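Local coordinates for fatty acid synthase 1, isoform A (Drosophila melanogaster, PDB 6FN6), which probably makes long-chain saturated fatty acids from acetyl-CoA and malonyl-CoA with NADPH, this chain being its modifying region of dehydratase, enoylreductase and ketoreductase, at residues Lys993-Asn998 and Lys1040-Phe1045; Ala1003-Ile1008 and Thr1051-Phe1056. All blocks are in the same frame, centred on the assembly; numbering follows the deposited sequence.

Contact 1. Residues Lys993-Asn998 and Lys1040-Phe1045; sequences KKLLEN and KYLDQF
Lys993 meets Phe1045 across two helices of the ketoreductase domain, and the pair illustrates how a long charged side chain can lend its hydrocarbon part to an aromatic neighbour. CB of Lys993 stands 4.2 Å from the centroid of the Phe1045 ring, a CH-pi contact over the centre of one face. The two side chains run at about a right angle to each other. With CG of Lys993 anti to the backbone N (chi1 -176°), the chain climbs past the ring, and its CD lies 4.0 Å from CE1 of Phe1045. It then bends at the last torsion, turning NZ back toward its own helix, where it forms a salt bridge of 2.9 Å with OE2 of Glu997, one turn on. The ammonium approaches the syn side of that carboxylate, 28° out of its plane.

Deeper in the interface, Leu996 reaches between Phe1045 and Leu1042. One methyl, CD1 of Leu996, sits 3.7 Å from CB of Phe1045, while its other branch, CD2, is 3.9 Å from CD2 of Leu1042. That same Leu1042 methyl also meets CD2 of Leu995, at 4.1 Å, so a single branch is shared by two leucines of the facing helix. Val986 and Ile928 close in on this leucine group from the loop and sheet beneath. The axes of the two helical segments come within 9.7 Å and run in broadly similar directions, with a crossing angle of -47°.

No hydrogen bond links the two segments. Cohesion is therefore apolar, grading from buried leucines to a partly exposed lysine whose methylenes lie against one face and the rim of the aromatic ring while its charge is paired within its own helix.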
ATOM      1  N   LYS A 993      23.648  64.474  -6.089  1.00 48.05           N
ATOM      2  CA  LYS A 993      22.413  65.191  -6.368  1.00 50.20           C
ATOM      3  C   LYS A 993      21.563  64.454  -7.399  1.00 48.18           C
ATOM      4  O   LYS A 993      20.344  64.360  -7.255  1.00 47.16           O
ATOM      5  CB  LYS A 993      22.720  66.607  -6.857  1.00 54.29           C
ATOM      6  CG  LYS A 993      21.484  67.459  -7.067  1.00 58.69           C
ATOM      7  CD  LYS A 993      21.846  68.913  -7.287  1.00 62.84           C
ATOM      8  CE  LYS A 993      20.625  69.733  -7.665  1.00 65.80           C
ATOM      9  NZ  LYS A 993      20.106  69.370  -9.014  1.00 66.76           N
ATOM     10  N   LYS A 994      22.212  63.932  -8.435  1.00 43.05           N
ATOM     11  CA  LYS A 994      21.504  63.240  -9.506  1.00 46.41           C
ATOM     12  C   LYS A 994      20.894  61.935  -8.997  1.00 39.88           C
ATOM     13  O   LYS A 994      19.730  61.640  -9.271  1.00 40.04           O
ATOM     14  CB  LYS A 994      22.440  62.952 -10.680  1.00 58.05           C
ATOM     15  CG  LYS A 994      21.711  62.513 -11.938  1.00 68.89           C
ATOM     16  CD  LYS A 994      22.645  61.857 -12.937  1.00 78.32           C
ATOM     17  CE  LYS A 994      21.867  61.280 -14.110  1.00 85.48           C
ATOM     18  NZ  LYS A 994      22.709  60.422 -14.988  1.00 88.16           N
ATOM     19  N   LEU A 995      21.686  61.152  -8.270  1.00 47.49           N
ATOM     20  CA  LEU A 995      21.212  59.895  -7.702  1.00 42.53           C
ATOM     21  C   LEU A 995      19.915  60.115  -6.929  1.00 40.83           C
ATOM     22  O   LEU A 995      18.931  59.405  -7.132  1.00 39.64           O
ATOM     23  CB  LEU A 995      22.276  59.287  -6.783  1.00 40.80           C
ATOM     24  CG  LEU A 995      21.897  58.027  -5.997  1.00 38.92           C
ATOM     25  CD1 LEU A 995      21.785  56.833  -6.927  1.00 38.03           C
ATOM     26  CD2 LEU A 995      22.907  57.755  -4.885  1.00 39.64           C
ATOM     27  N   LEU A 996      19.916  61.117  -6.056  1.00 41.81           N
ATOM     28  CA  LEU A 996      18.778  61.374  -5.185  1.00 41.63           C
ATOM     29  C   LEU A 996      17.556  61.849  -5.965  1.00 45.65           C
ATOM     30  O   LEU A 996      16.427  61.511  -5.622  1.00 45.24           O
ATOM     31  CB  LEU A 996      19.150  62.414  -4.124  1.00 39.63           C
ATOM     32  CG  LEU A 996      20.246  62.004  -3.138  1.00 39.19           C
ATOM     33  CD1 LEU A 996      20.674  63.188  -2.290  1.00 40.69           C
ATOM     34  CD2 LEU A 996      19.781  60.862  -2.253  1.00 37.28           C
ATOM     35  N   GLU A 997      17.775  62.623  -7.020  1.00 47.85           N
ATOM     36  CA  GLU A 997      16.657  63.155  -7.787  1.00 56.42           C
ATOM     37  C   GLU A 997      16.027  62.091  -8.679  1.00 52.98           C
ATOM     38  O   GLU A 997      14.808  62.055  -8.833  1.00 52.03           O
ATOM     39  CB  GLU A 997      17.104  64.349  -8.629  1.00 65.01           C
ATOM     40  CG  GLU A 997      17.096  65.666  -7.868  1.00 71.93           C
ATOM     41  CD  GLU A 997      17.766  66.795  -8.626  1.00 78.68           C
ATOM     42  OE1 GLU A 997      18.325  66.536  -9.712  1.00 81.51           O
ATOM     43  OE2 GLU A 997      17.731  67.942  -8.133  1.00 80.24           O
ATOM     44  N   ASN A 998      16.845  61.224  -9.263  1.00 46.83           N
ATOM     45  CA  ASN A 998      16.310  60.123 -10.054  1.00 49.23           C
ATOM     46  C   ASN A 998      15.557  59.166  -9.141  1.00 45.06           C
ATOM     47  O   ASN A 998      14.414  58.807  -9.411  1.00 46.84           O
ATOM     48  CB  ASN A 998      17.422  59.381 -10.800  1.00 54.68           C
ATOM     49  CG  ASN A 998      18.003  60.188 -11.946  1.00 59.08           C
ATOM     50  OD1 ASN A 998      19.219  60.269 -12.103  1.00 61.46           O
ATOM     51  ND2 ASN A 998      17.135  60.776 -12.762  1.00 60.31           N
ATOM     52  N   LYS A1040      28.690  63.020   2.859  1.00 45.93           N
ATOM     53  CA  LYS A1040      28.607  64.454   3.099  1.00 48.39           C
ATOM     54  C   LYS A1040      27.641  65.108   2.110  1.00 42.52           C
ATOM     55  O   LYS A1040      26.783  65.899   2.497  1.00 40.22           O
ATOM     56  CB  LYS A1040      29.996  65.087   2.998  1.00 58.90           C
ATOM     57  CG  LYS A1040      30.019  66.589   3.197  1.00 69.37           C
ATOM     58  CD  LYS A1040      31.447  67.113   3.188  1.00 79.95           C
ATOM     59  CE  LYS A1040      31.497  68.616   3.413  1.00 87.77           C
ATOM     60  NZ  LYS A1040      32.893  69.110   3.556  1.00 92.39           N
ATOM     61  N   TYR A1041      27.781  64.767   0.833  1.00 45.02           N
ATOM     62  CA  TYR A1041      26.929  65.337  -0.203  1.00 43.19           C
ATOM     63  C   TYR A1041      25.528  64.727  -0.184  1.00 39.18           C
ATOM     64  O   TYR A1041      24.537  65.435  -0.370  1.00 39.35           O
ATOM     65  CB  TYR A1041      27.564  65.140  -1.582  1.00 45.06           C
ATOM     66  CG  TYR A1041      28.765  66.024  -1.856  1.00 47.47           C
ATOM     67  CD1 TYR A1041      28.813  67.338  -1.403  1.00 47.50           C
ATOM     68  CD2 TYR A1041      29.852  65.542  -2.573  1.00 49.58           C
ATOM     69  CE1 TYR A1041      29.909  68.142  -1.654  1.00 48.54           C
ATOM     70  CE2 TYR A1041      30.952  66.338  -2.829  1.00 50.48           C
ATOM     71  CZ  TYR A1041      30.975  67.635  -2.367  1.00 50.10           C
ATOM     72  OH  TYR A1041      32.073  68.425  -2.622  1.00 51.66           O
ATOM     73  N   LEU A1042      25.444  63.415   0.025  1.00 35.29           N
ATOM     74  CA  LEU A1042      24.149  62.748   0.139  1.00 34.74           C
ATOM     75  C   LEU A1042      23.347  63.344   1.293  1.00 34.51           C
ATOM     76  O   LEU A1042      22.143  63.575   1.174  1.00 34.57           O
ATOM     77  CB  LEU A1042      24.324  61.242   0.339  1.00 34.06           C
ATOM     78  CG  LEU A1042      24.736  60.452  -0.905  1.00 34.30           C
ATOM     79  CD1 LEU A1042      25.145  59.037  -0.538  1.00 33.72           C
ATOM     80  CD2 LEU A1042      23.620  60.437  -1.926  1.00 34.56           C
ATOM     81  N   ASP A1043      24.028  63.603   2.405  1.00 40.95           N
ATOM     82  CA  ASP A1043      23.402  64.249   3.549  1.00 43.88           C
ATOM     83  C   ASP A1043      22.861  65.612   3.144  1.00 40.05           C
ATOM     84  O   ASP A1043      21.703  65.936   3.399  1.00 36.04           O
ATOM     85  CB  ASP A1043      24.402  64.402   4.697  1.00 46.31           C
ATOM     86  CG  ASP A1043      23.941  65.401   5.746  1.00 49.45           C
ATOM     87  OD1 ASP A1043      22.718  65.500   5.983  1.00 49.29           O
ATOM     88  OD2 ASP A1043      24.802  66.093   6.330  1.00 51.07           O
ATOM     89  N   GLN A1044      23.712  66.398   2.498  1.00 47.40           N
ATOM     90  CA  GLN A1044      23.397  67.781   2.166  1.00 49.39           C
ATOM     91  C   GLN A1044      22.183  67.902   1.242  1.00 44.64           C
ATOM     92  O   GLN A1044      21.256  68.660   1.524  1.00 42.54           O
ATOM     93  CB  GLN A1044      24.622  68.427   1.512  1.00 58.79           C
ATOM     94  CG  GLN A1044      24.410  69.822   0.955  1.00 67.13           C
ATOM     95  CD  GLN A1044      25.677  70.388   0.342  1.00 71.76           C
ATOM     96  OE1 GLN A1044      26.774  69.875   0.570  1.00 71.81           O
ATOM     97  NE2 GLN A1044      25.530  71.440  -0.456  1.00 73.85           N
ATOM     98  N   PHE A1045      22.178  67.136   0.157  1.00 47.04           N
ATOM     99  CA  PHE A1045      21.153  67.276  -0.875  1.00 46.96           C
ATOM    100  C   PHE A1045      19.856  66.542  -0.544  1.00 48.65           C
ATOM    101  O   PHE A1045      18.793  66.913  -1.041  1.00 51.51           O
ATOM    102  CB  PHE A1045      21.694  66.779  -2.216  1.00 45.85           C
ATOM    103  CG  PHE A1045      22.803  67.626  -2.771  1.00 46.54           C
ATOM    104  CD1 PHE A1045      22.551  68.911  -3.218  1.00 47.10           C
ATOM    105  CD2 PHE A1045      24.096  67.140  -2.841  1.00 47.13           C
ATOM    106  CE1 PHE A1045      23.567  69.694  -3.727  1.00 47.65           C
ATOM    107  CE2 PHE A1045      25.116  67.917  -3.350  1.00 48.66           C
ATOM    108  CZ  PHE A1045      24.852  69.198  -3.792  1.00 48.49           C
TER

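Contact 2. Residues Ala1003-Ile1008 and Thr1051-Phe1056; sequences ALVGGI and TELDYF
Gly1006 O accepts two backbone bonds from the neighbouring segment, and this forked acceptor marks where the parallel pairing begins. Asp1054 N comes to 2.6 Å from Gly1006 O, from above the carbonyl plane, whereas Tyr1055 N lies in that plane, at 3.2 Å from the same oxygen with a less straight N-H...O angle of 143°. The next rung reverses the direction of donation: Ile1008 N gives its hydrogen to Tyr1055 O at 2.9 Å. Before the strands settle into register, a water fills in for direct pairing, donating to Val1005 O and accepting from Glu1052 N. The carboxylate of Asp1054 turns to a partner beyond the pair, a salt bridge from its OD2 to Lys925.

Around this ladder the side chains divide between two faces. Tyr1055 points to one, on the same side as Gly1007, which has no side chain to set beside it; CB of Asp1054 lies over a ring face of Tyr1055, offset toward the rim. On the other, Ile1008 and Phe1056 are neighbours, and CB of Ile1008 is 4.1 Å from CD2 of the ring. Leu1053 also joins this side: with CG anti to its backbone N (chi1 177°), it brings CD1 to 3.5 Å from CD1 of Ile1008, the two side chains meeting nearly at a right angle. At the outer end, CD1 of Leu1004 rests 3.8 Å from CG of Glu1052.

Gly1007 with Tyr1055 and Ile1008 with Phe1056 are successive parallel bridges between strands 1005-1011 and 1055-1060. Strand 1005-1011 is followed by helix 1034-1049 and then by strand 1055-1060 alongside it, the beta-alpha-beta crossover on which the Rossmann-type fold of the ketoreductase domain is built.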
ATOM      1  N   ALA A1003      10.378  56.629  -6.910  1.00 38.04           N
ATOM      2  CA  ALA A1003       9.482  56.626  -5.766  1.00 37.65           C
ATOM      3  C   ALA A1003      10.148  57.431  -4.666  1.00 37.02           C
ATOM      4  O   ALA A1003      11.373  57.404  -4.531  1.00 36.35           O
ATOM      5  CB  ALA A1003       9.191  55.209  -5.300  1.00 36.86           C
ATOM      6  N   LEU A1004       9.352  58.152  -3.885  1.00 37.35           N
ATOM      7  CA  LEU A1004       9.900  59.022  -2.856  1.00 36.96           C
ATOM      8  C   LEU A1004      10.822  58.239  -1.931  1.00 43.58           C
ATOM      9  O   LEU A1004      10.448  57.191  -1.399  1.00 43.27           O
ATOM     10  CB  LEU A1004       8.777  59.688  -2.064  1.00 37.56           C
ATOM     11  CG  LEU A1004       7.856  60.581  -2.902  1.00 40.97           C
ATOM     12  CD1 LEU A1004       6.740  61.155  -2.053  1.00 42.02           C
ATOM     13  CD2 LEU A1004       8.629  61.696  -3.589  1.00 40.32           C
ATOM     14  N   VAL A1005      12.033  58.759  -1.752  1.00 43.90           N
ATOM     15  CA  VAL A1005      13.059  58.102  -0.954  1.00 41.08           C
ATOM     16  C   VAL A1005      12.635  58.025   0.509  1.00 39.44           C
ATOM     17  O   VAL A1005      12.262  59.031   1.115  1.00 39.19           O
ATOM     18  CB  VAL A1005      14.411  58.826  -1.097  1.00 42.28           C
ATOM     19  CG1 VAL A1005      15.485  58.145  -0.257  1.00 43.65           C
ATOM     20  CG2 VAL A1005      14.831  58.876  -2.553  1.00 42.70           C
ATOM     21  N   GLY A1006      12.677  56.816   1.060  1.00 35.56           N
ATOM     22  CA  GLY A1006      12.323  56.590   2.449  1.00 33.44           C
ATOM     23  C   GLY A1006      13.539  56.361   3.328  1.00 34.42           C
ATOM     24  O   GLY A1006      13.493  56.593   4.536  1.00 36.33           O
ATOM     25  N   GLY A1007      14.633  55.910   2.720  1.00 31.48           N
ATOM     26  CA  GLY A1007      15.847  55.621   3.459  1.00 31.03           C
ATOM     27  C   GLY A1007      17.099  55.628   2.602  1.00 31.17           C
ATOM     28  O   GLY A1007      17.065  55.270   1.424  1.00 31.13           O
ATOM     29  N   ILE A1008      18.207  56.044   3.211  1.00 32.88           N
ATOM     30  CA  ILE A1008      19.514  56.046   2.568  1.00 31.25           C
ATOM     31  C   ILE A1008      20.483  55.285   3.460  1.00 30.61           C
ATOM     32  O   ILE A1008      20.645  55.610   4.634  1.00 30.57           O
ATOM     33  CB  ILE A1008      20.001  57.489   2.292  1.00 31.60           C
ATOM     34  CG1 ILE A1008      19.111  58.146   1.237  1.00 32.16           C
ATOM     35  CG2 ILE A1008      21.473  57.504   1.848  1.00 31.79           C
ATOM     36  CD1 ILE A1008      19.398  59.614   1.006  1.00 32.84           C
ATOM     37  N   THR A1051      12.042  64.567   0.967  1.00 41.68           N
ATOM     38  CA  THR A1051      11.184  65.102   2.017  1.00 40.99           C
ATOM     39  C   THR A1051      10.400  64.027   2.774  1.00 40.25           C
ATOM     40  O   THR A1051       9.702  64.334   3.739  1.00 40.01           O
ATOM     41  CB  THR A1051      10.193  66.127   1.435  1.00 43.89           C
ATOM     42  OG1 THR A1051       9.527  65.569   0.296  1.00 44.86           O
ATOM     43  CG2 THR A1051      10.927  67.386   1.019  1.00 43.20           C
ATOM     44  N   GLU A1052      10.522  62.775   2.345  1.00 38.77           N
ATOM     45  CA  GLU A1052       9.852  61.663   3.020  1.00 43.11           C
ATOM     46  C   GLU A1052      10.865  60.658   3.551  1.00 40.11           C
ATOM     47  O   GLU A1052      10.512  59.522   3.873  1.00 37.60           O
ATOM     48  CB  GLU A1052       8.882  60.957   2.071  1.00 50.00           C
ATOM     49  CG  GLU A1052       7.720  61.811   1.607  1.00 56.89           C
ATOM     50  CD  GLU A1052       6.575  61.840   2.602  1.00 61.59           C
ATOM     51  OE1 GLU A1052       6.125  60.755   3.029  1.00 61.96           O
ATOM     52  OE2 GLU A1052       6.124  62.950   2.956  1.00 65.03           O
ATOM     53  N   LEU A1053      12.121  61.083   3.652  1.00 39.38           N
ATOM     54  CA  LEU A1053      13.187  60.222   4.151  1.00 37.06           C
ATOM     55  C   LEU A1053      13.009  59.931   5.635  1.00 36.35           C
ATOM     56  O   LEU A1053      12.869  60.848   6.444  1.00 38.45           O
ATOM     57  CB  LEU A1053      14.551  60.865   3.894  1.00 34.65           C
ATOM     58  CG  LEU A1053      15.778  60.127   4.430  1.00 34.74           C
ATOM     59  CD1 LEU A1053      16.824  59.969   3.342  1.00 32.69           C
ATOM     60  CD2 LEU A1053      16.359  60.865   5.620  1.00 35.46           C
ATOM     61  N   ASP A1054      12.988  58.646   5.981  1.00 35.04           N
ATOM     62  CA  ASP A1054      12.800  58.224   7.366  1.00 38.72           C
ATOM     63  C   ASP A1054      14.121  57.785   7.996  1.00 39.64           C
ATOM     64  O   ASP A1054      14.273  57.837   9.218  1.00 43.67           O
ATOM     65  CB  ASP A1054      11.780  57.084   7.455  1.00 41.42           C
ATOM     66  CG  ASP A1054      10.419  57.471   6.910  1.00 43.38           C
ATOM     67  OD1 ASP A1054       9.787  58.384   7.478  1.00 45.18           O
ATOM     68  OD2 ASP A1054       9.975  56.853   5.921  1.00 44.89           O
ATOM     69  N   TYR A1055      15.068  57.346   7.171  1.00 34.69           N
ATOM     70  CA  TYR A1055      16.338  56.836   7.682  1.00 32.63           C
ATOM     71  C   TYR A1055      17.540  57.320   6.882  1.00 34.60           C
ATOM     72  O   TYR A1055      17.501  57.413   5.656  1.00 31.81           O
ATOM     73  CB  TYR A1055      16.325  55.302   7.708  1.00 30.72           C
ATOM     74  CG  TYR A1055      15.094  54.740   8.371  1.00 30.70           C
ATOM     75  CD1 TYR A1055      14.898  54.882   9.737  1.00 33.77           C
ATOM     76  CD2 TYR A1055      14.120  54.088   7.632  1.00 31.88           C
ATOM     77  CE1 TYR A1055      13.772  54.386  10.350  1.00 35.66           C
ATOM     78  CE2 TYR A1055      12.985  53.584   8.239  1.00 36.27           C
ATOM     79  CZ  TYR A1055      12.819  53.738   9.600  1.00 37.18           C
ATOM     80  OH  TYR A1055      11.694  53.247  10.217  1.00 38.12           O
ATOM     81  N   PHE A1056      18.607  57.629   7.611  1.00 31.78           N
ATOM     82  CA  PHE A1056      19.896  57.973   7.035  1.00 31.25           C
ATOM     83  C   PHE A1056      20.944  57.271   7.881  1.00 31.08           C
ATOM     84  O   PHE A1056      21.351  57.779   8.928  1.00 31.38           O
ATOM     85  CB  PHE A1056      20.123  59.487   7.022  1.00 31.83           C
ATOM     86  CG  PHE A1056      21.324  59.918   6.222  1.00 32.04           C
ATOM     87  CD1 PHE A1056      22.597  59.847   6.765  1.00 32.10           C
ATOM     88  CD2 PHE A1056      21.180  60.413   4.937  1.00 32.32           C
ATOM     89  CE1 PHE A1056      23.704  60.248   6.035  1.00 32.43           C
ATOM     90  CE2 PHE A1056      22.284  60.817   4.204  1.00 32.64           C
ATOM     91  CZ  PHE A1056      23.548  60.733   4.757  1.00 32.68           C
TER
HETATM   92  O   HOH W   1      11.484  61.629   0.052  1.00 32.71           O

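In the fold
Contacts 1 and 2 join two successive helix-strand units of one Rossmann-type fold, contact 1 in the helix layer and contact 2 in the sheet: helix 989-1002 leads into strand 1005-1011, and helix 1034-1049 comes before strand 1055-1060. The helix pair is held by leucine packing and the lysine-phenylalanine CH-pi contact, with no hydrogen bond across; the strand pair adds backbone hydrogen bonds and a bridging water to its side-chain packing. Contact 1 is largely buried, contact 2 only partly, with Leu1004 and Glu1052 exposed at its outer end. Their interiors meet where Leu996 CD2 touches Ile1008 CD1 at 3.5 Å and the Phe1056 ring packs on Asp1043 and Leu1042, making a continuous core.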